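Local coordinates for Glucanase/chitosanase (Paenibacillus fukuinensis, PDB 4ZZ5), which binds chitosan through this CBM32 beta-sandwich module, one part of a larger enzyme that probably hydrolyses chitosan and beta-glucan chains, at residues A[71-75]-A[118-124]. Numbering follows the deposited sequence.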
ATOM      1  N   TYR A  71      -0.435   4.710 -11.583  1.00  7.88           N
ATOM      2  CA  TYR A  71       0.048   3.508 -10.976  1.00  7.55           C
ATOM      3  C   TYR A  71       1.578   3.459 -10.904  1.00  8.07           C
ATOM      4  O   TYR A  71       2.260   4.304 -11.525  1.00  8.31           O
ATOM      5  CB  TYR A  71      -0.474   2.226 -11.653  1.00  8.74           C
ATOM      6  CG  TYR A  71      -0.010   1.938 -13.066  1.00  9.05           C
ATOM      7  CD1 TYR A  71      -0.690   2.499 -14.204  1.00 10.35           C
ATOM      8  CD2 TYR A  71       1.044   1.139 -13.285  1.00  9.09           C
ATOM      9  CE1 TYR A  71      -0.245   2.124 -15.488  1.00 10.09           C
ATOM     10  CE2 TYR A  71       1.486   0.829 -14.585  1.00 11.05           C
ATOM     11  CZ  TYR A  71       0.810   1.369 -15.634  1.00 11.34           C
ATOM     12  OH  TYR A  71       1.237   1.024 -16.966  1.00 14.13           O
ATOM     13  N   ALA A  72       2.123   2.509 -10.158  1.00  7.18           N
ATOM     14  CA  ALA A  72       3.565   2.274 -10.050  1.00  7.69           C
ATOM     15  C   ALA A  72       3.971   1.162 -10.961  1.00  8.28           C
ATOM     16  O   ALA A  72       3.414   0.039 -10.880  1.00  8.10           O
ATOM     17  CB  ALA A  72       3.965   1.894  -8.636  1.00  7.61           C
ATOM     18  N   THR A  73       4.967   1.388 -11.830  1.00  8.38           N
ATOM     19  CA  THR A  73       5.616   0.329 -12.504  1.00  8.78           C
ATOM     20  C   THR A  73       6.661  -0.433 -11.670  1.00  8.67           C
ATOM     21  O   THR A  73       6.947  -1.588 -11.879  1.00  8.93           O
ATOM     22  CB  THR A  73       6.278   0.778 -13.838  1.00  9.45           C
ATOM     23  OG1 THR A  73       7.289   1.700 -13.563  1.00 10.16           O
ATOM     24  CG2 THR A  73       5.240   1.386 -14.768  1.00 11.32           C
ATOM     25  N   ALA A  74       7.224   0.292 -10.675  1.00  8.40           N
ATOM     26  CA  ALA A  74       8.143  -0.315  -9.694  1.00  8.14           C
ATOM     27  C   ALA A  74       7.691   0.025  -8.286  1.00  7.00           C
ATOM     28  O   ALA A  74       7.464   1.166  -7.988  1.00  6.81           O
ATOM     29  CB  ALA A  74       9.590   0.146  -9.865  1.00  9.00           C
ATOM     30  N   TYR A  75       7.547  -1.032  -7.520  1.00  7.02           N
ATOM     31  CA  TYR A  75       7.181  -0.843  -6.065  1.00  6.86           C
ATOM     32  C   TYR A  75       7.548  -2.102  -5.406  1.00  6.90           C
ATOM     33  O   TYR A  75       7.788  -3.177  -5.976  1.00  7.24           O
ATOM     34  CB  TYR A  75       5.662  -0.559  -5.935  1.00  6.85           C
ATOM     35  CG  TYR A  75       4.757  -1.674  -6.394  1.00  6.69           C
ATOM     36  CD1 TYR A  75       4.332  -2.661  -5.515  1.00  8.50           C
ATOM     37  CD2 TYR A  75       4.275  -1.697  -7.709  1.00  7.82           C
ATOM     38  CE1 TYR A  75       3.486  -3.686  -5.942  1.00  8.11           C
ATOM     39  CE2 TYR A  75       3.409  -2.701  -8.134  1.00  7.77           C
ATOM     40  CZ  TYR A  75       3.080  -3.682  -7.232  1.00  7.84           C
ATOM     41  OH  TYR A  75       2.186  -4.743  -7.647  1.00  9.19           O
ATOM     42  N   VAL A 118       3.091  -0.377   1.011  1.00  5.38           N
ATOM     43  CA  VAL A 118       3.445  -0.243  -0.454  1.00  5.91           C
ATOM     44  C   VAL A 118       4.434   0.861  -0.544  1.00  5.35           C
ATOM     45  O   VAL A 118       4.093   1.997  -0.146  1.00  5.71           O
ATOM     46  CB  VAL A 118       2.189   0.035  -1.277  1.00  6.93           C
ATOM     47  CG1 VAL A 118       2.599   0.284  -2.757  1.00  8.20           C
ATOM     48  CG2 VAL A 118       1.180  -1.101  -1.199  1.00  8.96           C
ATOM     49  N   TYR A 119       5.612   0.570  -1.044  1.00  5.30           N
ATOM     50  CA  TYR A 119       6.675   1.560  -1.231  1.00  6.01           C
ATOM     51  C   TYR A 119       6.904   1.671  -2.728  1.00  6.22           C
ATOM     52  O   TYR A 119       7.421   0.753  -3.344  1.00  6.69           O
ATOM     53  CB  TYR A 119       7.909   1.084  -0.446  1.00  6.42           C
ATOM     54  CG  TYR A 119       9.009   2.083  -0.445  1.00  6.84           C
ATOM     55  CD1 TYR A 119       9.033   3.207   0.390  1.00  8.37           C
ATOM     56  CD2 TYR A 119      10.089   1.928  -1.276  1.00 10.01           C
ATOM     57  CE1 TYR A 119      10.064   4.138   0.377  1.00  9.06           C
ATOM     58  CE2 TYR A 119      11.116   2.881  -1.280  1.00 10.35           C
ATOM     59  CZ  TYR A 119      11.077   3.951  -0.489  1.00  9.55           C
ATOM     60  OH  TYR A 119      12.160   4.817  -0.608  1.00 11.51           O
ATOM     61  N   ALA A 120       6.439   2.753  -3.288  1.00  5.74           N
ATOM     62  CA  ALA A 120       6.342   2.948  -4.733  1.00  5.84           C
ATOM     63  C   ALA A 120       7.478   3.860  -5.184  1.00  5.89           C
ATOM     64  O   ALA A 120       7.725   4.948  -4.663  1.00  7.28           O
ATOM     65  CB  ALA A 120       5.030   3.570  -5.068  1.00  7.25           C
ATOM     66  N   THR A 121       8.182   3.417  -6.209  1.00  7.20           N
ATOM     67  CA  THR A 121       9.476   4.090  -6.573  1.00  7.83           C
ATOM     68  C   THR A 121       9.554   4.461  -8.029  1.00  9.32           C
ATOM     69  O   THR A 121      10.362   5.419  -8.283  1.00 11.69           O
ATOM     70  CB  THR A 121      10.668   3.195  -6.220  1.00  8.93           C
ATOM     71  OG1 THR A 121      10.570   1.915  -6.824  1.00  9.49           O
ATOM     72  CG2 THR A 121      10.760   3.003  -4.710  1.00 10.77           C
ATOM     73  N   THR A 122       8.838   3.876  -8.972  1.00  8.55           N
ATOM     74  CA  THR A 122       8.782   4.404 -10.388  1.00  9.12           C
ATOM     75  C   THR A 122       7.352   4.488 -10.766  1.00  8.28           C
ATOM     76  O   THR A 122       6.576   3.519 -10.662  1.00  8.67           O
ATOM     77  CB  THR A 122       9.538   3.529 -11.342  1.00  9.88           C
ATOM     78  OG1 THR A 122      10.909   3.440 -10.952  1.00 11.30           O
ATOM     79  CG2 THR A 122       9.465   4.087 -12.803  1.00 11.36           C
ATOM     80  N   ARG A 123       6.965   5.632 -11.232  1.00  9.57           N
ATOM     81  CA  ARG A 123       5.633   5.974 -11.727  1.00  9.44           C
ATOM     82  C   ARG A 123       5.451   5.517 -13.148  1.00  9.36           C
ATOM     83  O   ARG A 123       6.355   5.662 -14.015  1.00 12.18           O
ATOM     84  CB  ARG A 123       5.415   7.443 -11.694  1.00 10.07           C
ATOM     85  CG  ARG A 123       5.479   8.154 -10.324  1.00 10.11           C
ATOM     86  CD  ARG A 123       5.380   9.668 -10.520  1.00 11.35           C
ATOM     87  NE  ARG A 123       6.680  10.134 -11.082  1.00 12.49           N
ATOM     88  CZ  ARG A 123       6.914  11.399 -11.539  1.00 11.27           C
ATOM     89  NH1 ARG A 123       6.007  12.305 -11.466  1.00 11.94           N
ATOM     90  NH2 ARG A 123       8.188  11.603 -11.953  1.00 14.22           N
ATOM     91  N   ALA A 124       4.234   5.189 -13.482  1.00  8.75           N
ATOM     92  CA  ALA A 124       3.760   5.049 -14.927  1.00 10.09           C
ATOM     93  C   ALA A 124       3.463   6.378 -15.501  1.00 10.76           C
ATOM     94  O   ALA A 124       3.421   6.429 -16.779  1.00 13.60           O
ATOM     95  CB  ALA A 124       2.498   4.218 -14.972  1.00 10.20           C
TER
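Tyr71 and Ala124 close one end of an antiparallel pairing that two classic beta bulges distort, in the beta-sandwich of this CBM32 (F5/8 type C) module. The bulges follow from the register: Thr73 and Ala74 both face Thr122, while Thr121 and Thr122 both face Ala74. The shared acceptors Ala74 O and Thr122 O confirm it. Ala74 O receives Thr121 N at 3.0 Å and Thr122 N at 3.2 Å, both nearly straight and from the same face of its carbonyl plane; Thr122 O takes a straight bond from Ala74 N and a weak, bent one from Thr73 N (125° at the hydrogen).

Tyr71 CB starts out pointing away from 118-124 and meets nothing there; chi1 of 67° then sets CG between the backbone N and the carbonyl carbon and brings the ring back over Ala124. From CG, 3.9 Å from Ala124 CB, the approach tightens through CD1 and CD2 to CE1 and CE2, reaching 3.4 Å at CZ; OH lies farther off again. The methyl sits over the ring centre, with Ala124 CB 3.4 Å from the centroid of the Tyr71 ring and 11° off its normal, which together define a CH-pi contact. The Ala124 N to Tyr71 O bond ties the same two residues through their backbones. A serine in place of Tyr71 would probably leave the Ala124 methyl without the ring face it packs against.

On the inward side, Ala72 CB meets Ala120 CB, and Tyr75 packs its CB against Ala120 before its ring leads away to Trp67 and Leu65 of strand 57-67, with its OH bonded to Asp104. The contact thus joins the loop leading into strand 75-80 to the end of strand 115-123. Among the threonines, Thr122 CG2 crosses to within 3.3 Å of Thr73 OG1.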